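Local coordinates for protein geranyltranstransferase (Stenotrophomonas maltophilia, PDB 7LBJ) that probably makes prenyl diphosphates such as farnesyl diphosphate, by magnesium-dependent chain elongation in a mostly helical enzyme of the FPP/GGPP synthase family, at residues 20-25 with 52-57; 61-66 with 210-215; 78-83 with 195-200. All blocks are in the same frame, centred on the assembly; numbering follows the deposited sequence.

All three contacts lie in the helical core, with helix 55-65 serving contacts 1 and 2. Contact 3 sits between these two, its centre about 11 Å from the centre of each, while the centres of contacts 1 and 2 are about 18 Å apart. Arg54 of contact 1 meets Glu82 of contact 3 in a salt bridge, 2.9 Å from NH1 to OE2, and Ile22 CD1 packs 3.6 Å from Met79 CG. Contacts 2 and 3 join where Leu212 CB lies 3.8 Å from Val195 CG1. Residues 52-57 belong to the basic GKRxRP motif, which in relatives helps bind isopentenyl diphosphate.

Contact 1: residues 20-25 with 52-57; sequences DRIESQ and GKRMRP
The guanidinium of Arg54 is met at its edge by Glu23, whose OE1 and CD lie near the guanidinium plane, and water 1 joins the same rim. The two flat groups are turned 32° against each other, and Ile22 CG2 comes in obliquely on the arginine. Arg54 NH2 gives the central bond, a salt bridge to Glu23 OE1 at 2.7 Å with a nearly straight N-H...O angle of 167°. The nitrogen approaches on the syn side of that oxygen but is lifted out of the carboxylate plane. Water 1 closes a small ring beside it, donating to Glu23 OE1 at 2.7 Å and accepting from Arg54 NE at 3.0 Å. A bend at chi2 (-62°) turns the arginine chain so that NE and NH2 face the glutamate. Its aliphatic part is used as well: Arg54 CG lies 3.8 Å from Ile22 CG2. The other branch of the isoleucine crosses the proline ring at about a right angle, with Ile22 CG1 3.9 Å from Pro57 CB. Thus Ile22 fills the angle between the arginine chain and the first turn of helix 55-65, for which Arg54 is the N-cap residue. The charge pair ties helix 11-29 to the GKRxRP motif, while Glu23 OE2 holds the preceding glycine-rich loop through Gly50 N. Arg54 also donates from NH2 to Val48 O and pairs through NH1 with Glu82 of helix 75-92. Held by two carboxylates, a backbone oxygen and the water, the buried guanidinium should have little freedom to rotate.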
loop_
_atom_site.group_PDB
_atom_site.type_symbol
_atom_site.label_atom_id
_atom_site.label_comp_id
_atom_site.label_asym_id
_atom_site.label_seq_id
_atom_site.Cartn_x
_atom_site.Cartn_y
_atom_site.Cartn_z
ATOM N N ASP A 20 7.772 8.158 -22.982
ATOM C CA ASP A 20 9.132 8.545 -22.613
ATOM C C ASP A 20 9.147 9.273 -21.281
ATOM O O ASP A 20 10.030 9.041 -20.448
ATOM C CB ASP A 20 9.745 9.435 -23.692
ATOM C CG ASP A 20 10.026 8.682 -24.966
ATOM O OD1 ASP A 20 10.125 7.436 -24.898
ATOM O OD2 ASP A 20 10.175 9.339 -26.025
ATOM N N ARG A 21 8.181 10.166 -21.075
ATOM C CA ARG A 21 8.126 10.952 -19.853
ATOM C C ARG A 21 7.957 10.051 -18.635
ATOM O O ARG A 21 8.664 10.209 -17.632
ATOM C CB ARG A 21 6.982 11.967 -19.946
ATOM C CG ARG A 21 6.849 12.813 -18.714
ATOM C CD ARG A 21 5.850 13.943 -18.869
ATOM N NE ARG A 21 5.992 14.846 -17.731
ATOM C CZ ARG A 21 6.757 15.924 -17.726
ATOM N NH1 ARG A 21 7.411 16.311 -18.815
ATOM N NH2 ARG A 21 6.886 16.623 -16.598
ATOM N N ILE A 22 7.019 9.097 -18.702
ATOM C CA ILE A 22 6.778 8.256 -17.527
ATOM C C ILE A 22 7.969 7.329 -17.260
ATOM O O ILE A 22 8.300 7.048 -16.094
ATOM C CB ILE A 22 5.435 7.498 -17.662
ATOM C CG1 ILE A 22 4.888 7.105 -16.267
ATOM C CG2 ILE A 22 5.543 6.251 -18.545
ATOM C CD1 ILE A 22 4.463 8.297 -15.424
ATOM N N GLU A 23 8.662 6.878 -18.309
ATOM C CA GLU A 23 9.881 6.102 -18.106
ATOM C C GLU A 23 10.917 6.905 -17.321
ATOM O O GLU A 23 11.525 6.399 -16.363
ATOM C CB GLU A 23 10.450 5.667 -19.453
ATOM C CG GLU A 23 11.509 4.590 -19.345
ATOM C CD GLU A 23 10.929 3.241 -18.957
ATOM O OE1 GLU A 23 9.744 2.979 -19.275
ATOM O OE2 GLU A 23 11.662 2.443 -18.331
ATOM N N SER A 24 11.130 8.161 -17.716
ATOM C CA SER A 24 12.130 8.990 -17.049
ATOM C C SER A 24 11.706 9.335 -15.626
ATOM O O SER A 24 12.545 9.396 -14.716
ATOM C CB SER A 24 12.366 10.267 -17.854
ATOM O OG SER A 24 13.265 11.128 -17.182
ATOM N N GLN A 25 10.409 9.589 -15.425
ATOM C CA GLN A 25 9.910 9.952 -14.105
ATOM C C GLN A 25 10.027 8.779 -13.143
ATOM O O GLN A 25 10.456 8.942 -11.996
ATOM C CB GLN A 25 8.456 10.419 -14.207
ATOM C CG GLN A 25 8.297 11.774 -14.869
ATOM C CD GLN A 25 8.604 12.908 -13.918
ATOM O OE1 GLN A 25 8.317 12.816 -12.732
ATOM N NE2 GLN A 25 9.180 13.989 -14.436
ATOM N N GLY A 52 6.721 -0.801 -22.258
ATOM C CA GLY A 52 5.369 -1.324 -22.201
ATOM C C GLY A 52 4.334 -0.283 -22.594
ATOM O O GLY A 52 4.638 0.882 -22.873
ATOM N N LYS A 53 3.068 -0.732 -22.611
ATOM C CA LYS A 53 1.993 0.116 -23.127
ATOM C C LYS A 53 1.777 1.356 -22.275
ATOM O O LYS A 53 1.386 2.394 -22.816
ATOM C CB LYS A 53 0.674 -0.661 -23.235
ATOM C CG LYS A 53 0.662 -1.820 -24.216
ATOM C CD LYS A 53 -0.614 -2.652 -24.007
ATOM C CE LYS A 53 -0.612 -3.930 -24.822
ATOM N NZ LYS A 53 -1.103 -3.685 -26.201
ATOM N N ARG A 54 1.998 1.263 -20.950
ATOM C CA ARG A 54 1.755 2.362 -20.001
ATOM C C ARG A 54 0.324 2.892 -20.126
ATOM O O ARG A 54 0.078 4.098 -20.089
ATOM C CB ARG A 54 2.767 3.504 -20.188
ATOM C CG ARG A 54 4.231 3.095 -20.132
ATOM C CD ARG A 54 4.612 2.491 -18.775
ATOM N NE ARG A 54 6.068 2.437 -18.607
ATOM C CZ ARG A 54 6.674 1.740 -17.657
ATOM N NH1 ARG A 54 5.980 1.028 -16.772
ATOM N NH2 ARG A 54 8.004 1.748 -17.594
ATOM N N MET A 55 -0.632 1.971 -20.271
ATOM C CA MET A 55 -2.009 2.382 -20.514
ATOM C C MET A 55 -2.538 3.263 -19.391
ATOM O O MET A 55 -3.191 4.282 -19.648
ATOM C CB MET A 55 -2.892 1.154 -20.692
ATOM C CG MET A 55 -4.333 1.475 -21.010
ATOM S SD MET A 55 -4.579 2.092 -22.690
ATOM C CE MET A 55 -3.145 1.448 -23.580
ATOM N N ARG A 56 -2.232 2.915 -18.139
ATOM C CA ARG A 56 -2.781 3.706 -17.036
ATOM C C ARG A 56 -2.136 5.088 -16.923
ATOM O O ARG A 56 -2.871 6.082 -16.775
ATOM C CB ARG A 56 -2.707 2.867 -15.754
ATOM C CG ARG A 56 -3.630 1.630 -15.896
ATOM C CD ARG A 56 -3.300 0.520 -14.891
ATOM N NE ARG A 56 -4.120 -0.654 -15.134
ATOM C CZ ARG A 56 -3.904 -1.528 -16.106
ATOM N NH1 ARG A 56 -2.873 -1.401 -16.939
ATOM N NH2 ARG A 56 -4.735 -2.558 -16.245
ATOM N N PRO A 57 -0.817 5.247 -16.988
ATOM C CA PRO A 57 -0.272 6.615 -17.099
ATOM C C PRO A 57 -0.844 7.399 -18.271
ATOM O O PRO A 57 -1.153 8.593 -18.133
ATOM C CB PRO A 57 1.233 6.377 -17.284
ATOM C CG PRO A 57 1.480 5.079 -16.647
ATOM C CD PRO A 57 0.249 4.240 -16.856
HETATM O O HOH W 1 7.601 3.885 -20.678
#

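Contact 2: residues 61-66 with 210-215. With EDO (1,2-ethanediol), chain F.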
loop_
_atom_site.group_PDB
_atom_site.type_symbol
_atom_site.label_atom_id
_atom_site.label_comp_id
_atom_site.label_asym_id
_atom_site.label_seq_id
_atom_site.Cartn_x
_atom_site.Cartn_y
_atom_site.Cartn_z
ATOM N N TYR A 61 -2.606 11.163 -18.246
ATOM C CA TYR A 61 -2.190 12.307 -19.046
ATOM C C TYR A 61 -3.283 12.719 -20.030
ATOM O O TYR A 61 -3.531 13.914 -20.227
ATOM C CB TYR A 61 -0.909 11.979 -19.794
ATOM C CG TYR A 61 0.346 11.875 -18.945
ATOM C CD1 TYR A 61 0.799 12.962 -18.187
ATOM C CD2 TYR A 61 1.115 10.711 -18.959
ATOM C CE1 TYR A 61 1.997 12.874 -17.435
ATOM C CE2 TYR A 61 2.324 10.617 -18.219
ATOM C CZ TYR A 61 2.744 11.691 -17.463
ATOM O OH TYR A 61 3.923 11.587 -16.750
ATOM N N ALA A 62 -3.926 11.739 -20.673
ATOM C CA ALA A 62 -4.914 12.044 -21.709
ATOM C C ALA A 62 -6.147 12.686 -21.098
ATOM O O ALA A 62 -6.768 13.568 -21.703
ATOM C CB ALA A 62 -5.311 10.773 -22.469
ATOM N N SER A 63 -6.516 12.247 -19.899
ATOM C CA SER A 63 -7.632 12.865 -19.192
ATOM C C SER A 63 -7.283 14.291 -18.785
ATOM O O SER A 63 -8.081 15.217 -18.976
ATOM C CB SER A 63 -8.003 12.019 -17.972
ATOM O OG SER A 63 -9.143 12.524 -17.299
ATOM N N GLY A 64 -6.090 14.486 -18.216
ATOM C CA GLY A 64 -5.674 15.840 -17.897
ATOM C C GLY A 64 -5.592 16.700 -19.139
ATOM O O GLY A 64 -5.854 17.909 -19.089
ATOM N N HIS A 65 -5.251 16.081 -20.275
ATOM C CA HIS A 65 -5.079 16.818 -21.525
ATOM C C HIS A 65 -6.384 17.455 -21.983
ATOM O O HIS A 65 -6.366 18.506 -22.649
ATOM C CB HIS A 65 -4.520 15.862 -22.590
ATOM C CG HIS A 65 -4.181 16.517 -23.891
ATOM N ND1 HIS A 65 -3.106 17.366 -24.036
ATOM C CD2 HIS A 65 -4.765 16.434 -25.111
ATOM C CE1 HIS A 65 -3.044 17.783 -25.291
ATOM N NE2 HIS A 65 -4.040 17.231 -25.964
ATOM N N LEU A 66 -7.523 16.834 -21.649
ATOM C CA LEU A 66 -8.828 17.401 -21.977
ATOM C C LEU A 66 -8.980 18.823 -21.466
ATOM O O LEU A 66 -9.699 19.629 -22.064
ATOM C CB LEU A 66 -9.941 16.570 -21.347
ATOM C CG LEU A 66 -10.474 15.278 -21.919
ATOM C CD1 LEU A 66 -11.536 14.773 -20.922
ATOM C CD2 LEU A 66 -11.095 15.557 -23.272
ATOM N N ALA A 210 -18.272 12.431 -13.837
ATOM C CA ALA A 210 -19.176 11.301 -14.023
ATOM C C ALA A 210 -19.224 10.870 -15.480
ATOM O O ALA A 210 -19.285 9.675 -15.794
ATOM C CB ALA A 210 -20.575 11.672 -13.527
ATOM N N GLN A 211 -19.218 11.830 -16.390
ATOM C CA GLN A 211 -19.198 11.491 -17.812
ATOM C C GLN A 211 -17.930 10.710 -18.179
ATOM O O GLN A 211 -17.987 9.672 -18.859
ATOM C CB GLN A 211 -19.314 12.789 -18.608
ATOM C CG GLN A 211 -19.159 12.666 -20.112
ATOM C CD GLN A 211 -19.029 14.052 -20.720
ATOM O OE1 GLN A 211 -17.989 14.683 -20.597
ATOM N NE2 GLN A 211 -20.103 14.557 -21.304
ATOM N N LEU A 212 -16.771 11.201 -17.738
ATOM C CA LEU A 212 -15.513 10.511 -18.017
ATOM C C LEU A 212 -15.451 9.160 -17.328
ATOM O O LEU A 212 -14.809 8.229 -17.835
ATOM C CB LEU A 212 -14.327 11.368 -17.572
ATOM C CG LEU A 212 -14.243 12.654 -18.375
ATOM C CD1 LEU A 212 -13.118 13.536 -17.886
ATOM C CD2 LEU A 212 -14.081 12.339 -19.889
ATOM N N ASP A 213 -16.092 9.034 -16.171
ATOM C CA ASP A 213 -16.122 7.741 -15.502
ATOM C C ASP A 213 -16.895 6.727 -16.325
ATOM O O ASP A 213 -16.518 5.552 -16.382
ATOM C CB ASP A 213 -16.729 7.885 -14.114
ATOM C CG ASP A 213 -16.560 6.632 -13.284
ATOM O OD1 ASP A 213 -15.409 6.189 -13.111
ATOM O OD2 ASP A 213 -17.574 6.091 -12.801
ATOM N N SER A 214 -17.975 7.163 -16.985
ATOM C CA SER A 214 -18.738 6.274 -17.856
ATOM C C SER A 214 -17.881 5.792 -19.022
ATOM O O SER A 214 -17.934 4.622 -19.426
ATOM C CB SER A 214 -19.974 7.027 -18.355
ATOM O OG SER A 214 -20.808 6.229 -19.152
ATOM N N PHE A 215 -17.090 6.695 -19.584
ATOM C CA PHE A 215 -16.148 6.304 -20.632
ATOM C C PHE A 215 -15.126 5.304 -20.091
ATOM O O PHE A 215 -14.847 4.267 -20.713
ATOM C CB PHE A 215 -15.460 7.563 -21.169
ATOM C CG PHE A 215 -14.235 7.298 -22.037
ATOM C CD1 PHE A 215 -14.366 7.070 -23.398
ATOM C CD2 PHE A 215 -12.967 7.296 -21.480
ATOM C CE1 PHE A 215 -13.237 6.844 -24.193
ATOM C CE2 PHE A 215 -11.839 7.082 -22.262
ATOM C CZ PHE A 215 -11.973 6.851 -23.622
HETATM C C1 EDO F . -21.327 4.354 -15.039
HETATM O O1 EDO F . -21.430 4.970 -16.338
HETATM C C2 EDO F . -19.908 4.487 -14.522
HETATM O O2 EDO F . -19.826 5.752 -13.854
#
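In the mostly helical fold of the polyprenyl synthases, Leu66 and Leu212 join the C-terminal part of the helix 55-65 region to helix 206-233, the long helix that farther along carries the second aspartate-rich motif of the family. The two leucines reach toward each other tip to tip. One methyl of the first addresses both methyls of the second: Leu66 CD1 is 3.6 Å from Leu212 CD1 and 3.7 Å from Leu212 CD2, so it sits over the fork of the Leu212 branches. Both side chains are extended, and in Leu66 the CG is anti to the carbonyl carbon (chi1 -80°), which carries its tip across to the other helix. No hydrogen bond spans the two segments. Ser63 comes to the side of this apolar pair, its OG 4.1 Å from Leu212 CD1, but the hydroxyl has its polar partner in a third helix, hydrogen-bonding to Val195 O. Helix 176-201 joins both, since Val195 also packs on Leu212, while Leu288 and Tyr281 pack against Leu66. Asp213, next along helix 206-233, turns to a different side, where a 1,2-ethanediol molecule, probably from the crystallisation liquor, is bound. Asp213 OD2, which also forms a salt bridge with Arg192, accepts a short hydrogen bond from O2 of the diol at 2.5 Å.

Contact 3: residues 78-83 with 195-200; sequences AMSVEL and VRMGAL
Ser80 OG hydrogen-bonds to the backbone oxygen of Ala77, about one turn back in its own helix, and is also touched by the methyl of Met197. The hydroxyl stands between the backbone N and the carbonyl carbon (chi1 76°), a setting from which it can reach back along the helix. Its polar need is met there, and Met197 adds only packing: Met197 CE lies 3.6 Å from Ser80 OG. The thioether is the working group of this contact. Met197 runs out from helix 176-201 with CG anti to the carbonyl carbon, then bends at chi3 (81°), which swings the terminal methyl over to the serine while the sulfur remains beside the valine. Met197 SD is 3.9 Å from Val81 CG1, and the two side chains lie alongside each other, pointing in opposite directions. One methionine therefore spans two neighbouring residues of helix 75-92, methyl on one and sulfur on the other. Val81 uses a single methyl branch for this. No hydrogen bond or charge pair joins the two segments, so the join rests on van der Waals packing of three buried side chains. Leu133 of helix 115-134 touches both Ser80 and Met197, so a third helix joins the packing, and Val81 also packs on Arg56. Such side-chain packing between long helices belongs to the core of the polyprenyl synthase fold, in which helix 75-92 leads to the first aspartate-rich motif that, in relatives, holds the magnesium ions and the diphosphate of the allylic substrate.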
loop_
_atom_site.group_PDB
_atom_site.type_symbol
_atom_site.label_atom_id
_atom_site.label_comp_id
_atom_site.label_asym_id
_atom_site.label_seq_id
_atom_site.Cartn_x
_atom_site.Cartn_y
_atom_site.Cartn_z
ATOM N N ALA A 78 0.120 9.934 -12.579
ATOM C CA ALA A 78 0.440 8.966 -13.628
ATOM C C ALA A 78 1.378 7.883 -13.114
ATOM O O ALA A 78 1.175 6.692 -13.389
ATOM C CB ALA A 78 1.042 9.678 -14.843
ATOM N N MET A 79 2.395 8.262 -12.338
ATOM C CA MET A 79 3.255 7.238 -11.754
ATOM C C MET A 79 2.486 6.361 -10.773
ATOM O O MET A 79 2.689 5.138 -10.728
ATOM C CB MET A 79 4.453 7.888 -11.054
ATOM C CG MET A 79 5.493 8.423 -12.009
ATOM S SD MET A 79 7.003 8.912 -11.125
ATOM C CE MET A 79 6.449 10.463 -10.444
ATOM N N SER A 80 1.614 6.954 -9.966
ATOM C CA SER A 80 0.977 6.169 -8.910
ATOM C C SER A 80 0.148 5.027 -9.499
ATOM O O SER A 80 0.142 3.915 -8.957
ATOM C CB SER A 80 0.112 7.061 -8.011
ATOM O OG SER A 80 -1.117 7.403 -8.644
ATOM N N VAL A 81 -0.526 5.259 -10.632
ATOM C CA VAL A 81 -1.375 4.177 -11.119
ATOM C C VAL A 81 -0.530 3.087 -11.753
ATOM O O VAL A 81 -0.912 1.908 -11.706
ATOM C CB VAL A 81 -2.475 4.683 -12.080
ATOM C CG1 VAL A 81 -3.445 5.591 -11.334
ATOM C CG2 VAL A 81 -1.870 5.407 -13.293
ATOM N N GLU A 82 0.616 3.447 -12.352
ATOM C CA GLU A 82 1.497 2.428 -12.923
ATOM C C GLU A 82 2.180 1.619 -11.828
ATOM O O GLU A 82 2.397 0.412 -12.002
ATOM C CB GLU A 82 2.542 3.073 -13.850
ATOM C CG GLU A 82 3.370 2.094 -14.688
ATOM C CD GLU A 82 2.556 1.342 -15.741
ATOM O OE1 GLU A 82 1.332 1.559 -15.838
ATOM O OE2 GLU A 82 3.139 0.524 -16.488
ATOM N N LEU A 83 2.501 2.266 -10.689
ATOM C CA LEU A 83 3.094 1.550 -9.556
ATOM C C LEU A 83 2.104 0.582 -8.917
ATOM O O LEU A 83 2.484 -0.532 -8.526
ATOM C CB LEU A 83 3.635 2.544 -8.507
ATOM C CG LEU A 83 4.846 3.312 -9.053
ATOM C CD1 LEU A 83 5.172 4.503 -8.168
ATOM C CD2 LEU A 83 6.078 2.402 -9.191
ATOM N N VAL A 195 -8.374 7.688 -15.026
ATOM C CA VAL A 195 -9.102 8.768 -15.694
ATOM C C VAL A 195 -9.579 9.803 -14.678
ATOM O O VAL A 195 -9.495 11.013 -14.918
ATOM C CB VAL A 195 -10.267 8.183 -16.509
ATOM C CG1 VAL A 195 -11.235 9.302 -16.992
ATOM C CG2 VAL A 195 -9.696 7.351 -17.689
ATOM N N ARG A 196 -10.096 9.349 -13.531
ATOM C CA ARG A 196 -10.594 10.304 -12.540
ATOM C C ARG A 196 -9.475 11.197 -12.025
ATOM O O ARG A 196 -9.676 12.406 -11.832
ATOM C CB ARG A 196 -11.268 9.561 -11.383
ATOM C CG ARG A 196 -11.694 10.490 -10.263
ATOM C CD ARG A 196 -12.418 9.723 -9.145
ATOM N NE ARG A 196 -12.617 10.579 -7.984
ATOM C CZ ARG A 196 -13.614 11.440 -7.856
ATOM N NH1 ARG A 196 -14.560 11.545 -8.778
ATOM N NH2 ARG A 196 -13.676 12.203 -6.764
ATOM N N MET A 197 -8.293 10.621 -11.764
ATOM C CA MET A 197 -7.202 11.417 -11.200
ATOM C C MET A 197 -6.700 12.452 -12.186
ATOM O O MET A 197 -6.438 13.599 -11.804
ATOM C CB MET A 197 -6.067 10.507 -10.731
ATOM C CG MET A 197 -6.540 9.626 -9.543
ATOM S SD MET A 197 -5.494 8.182 -9.254
ATOM C CE MET A 197 -4.267 9.038 -8.362
ATOM N N GLY A 198 -6.553 12.069 -13.462
ATOM C CA GLY A 198 -6.169 13.053 -14.461
ATOM C C GLY A 198 -7.151 14.203 -14.531
ATOM O O GLY A 198 -6.754 15.366 -14.638
ATOM N N ALA A 199 -8.447 13.892 -14.443
ATOM C CA ALA A 199 -9.463 14.932 -14.522
ATOM C C ALA A 199 -9.481 15.773 -13.255
ATOM O O ALA A 199 -9.684 16.990 -13.321
ATOM C CB ALA A 199 -10.839 14.313 -14.777
ATOM N N LEU A 200 -9.264 15.143 -12.087
ATOM C CA LEU A 200 -9.140 15.928 -10.858
ATOM C C LEU A 200 -7.977 16.907 -10.954
ATOM O O LEU A 200 -8.096 18.067 -10.542
ATOM C CB LEU A 200 -8.948 15.011 -9.656
ATOM C CG LEU A 200 -10.188 14.265 -9.187
ATOM C CD1 LEU A 200 -9.778 13.259 -8.117
ATOM C CD2 LEU A 200 -11.194 15.265 -8.632
#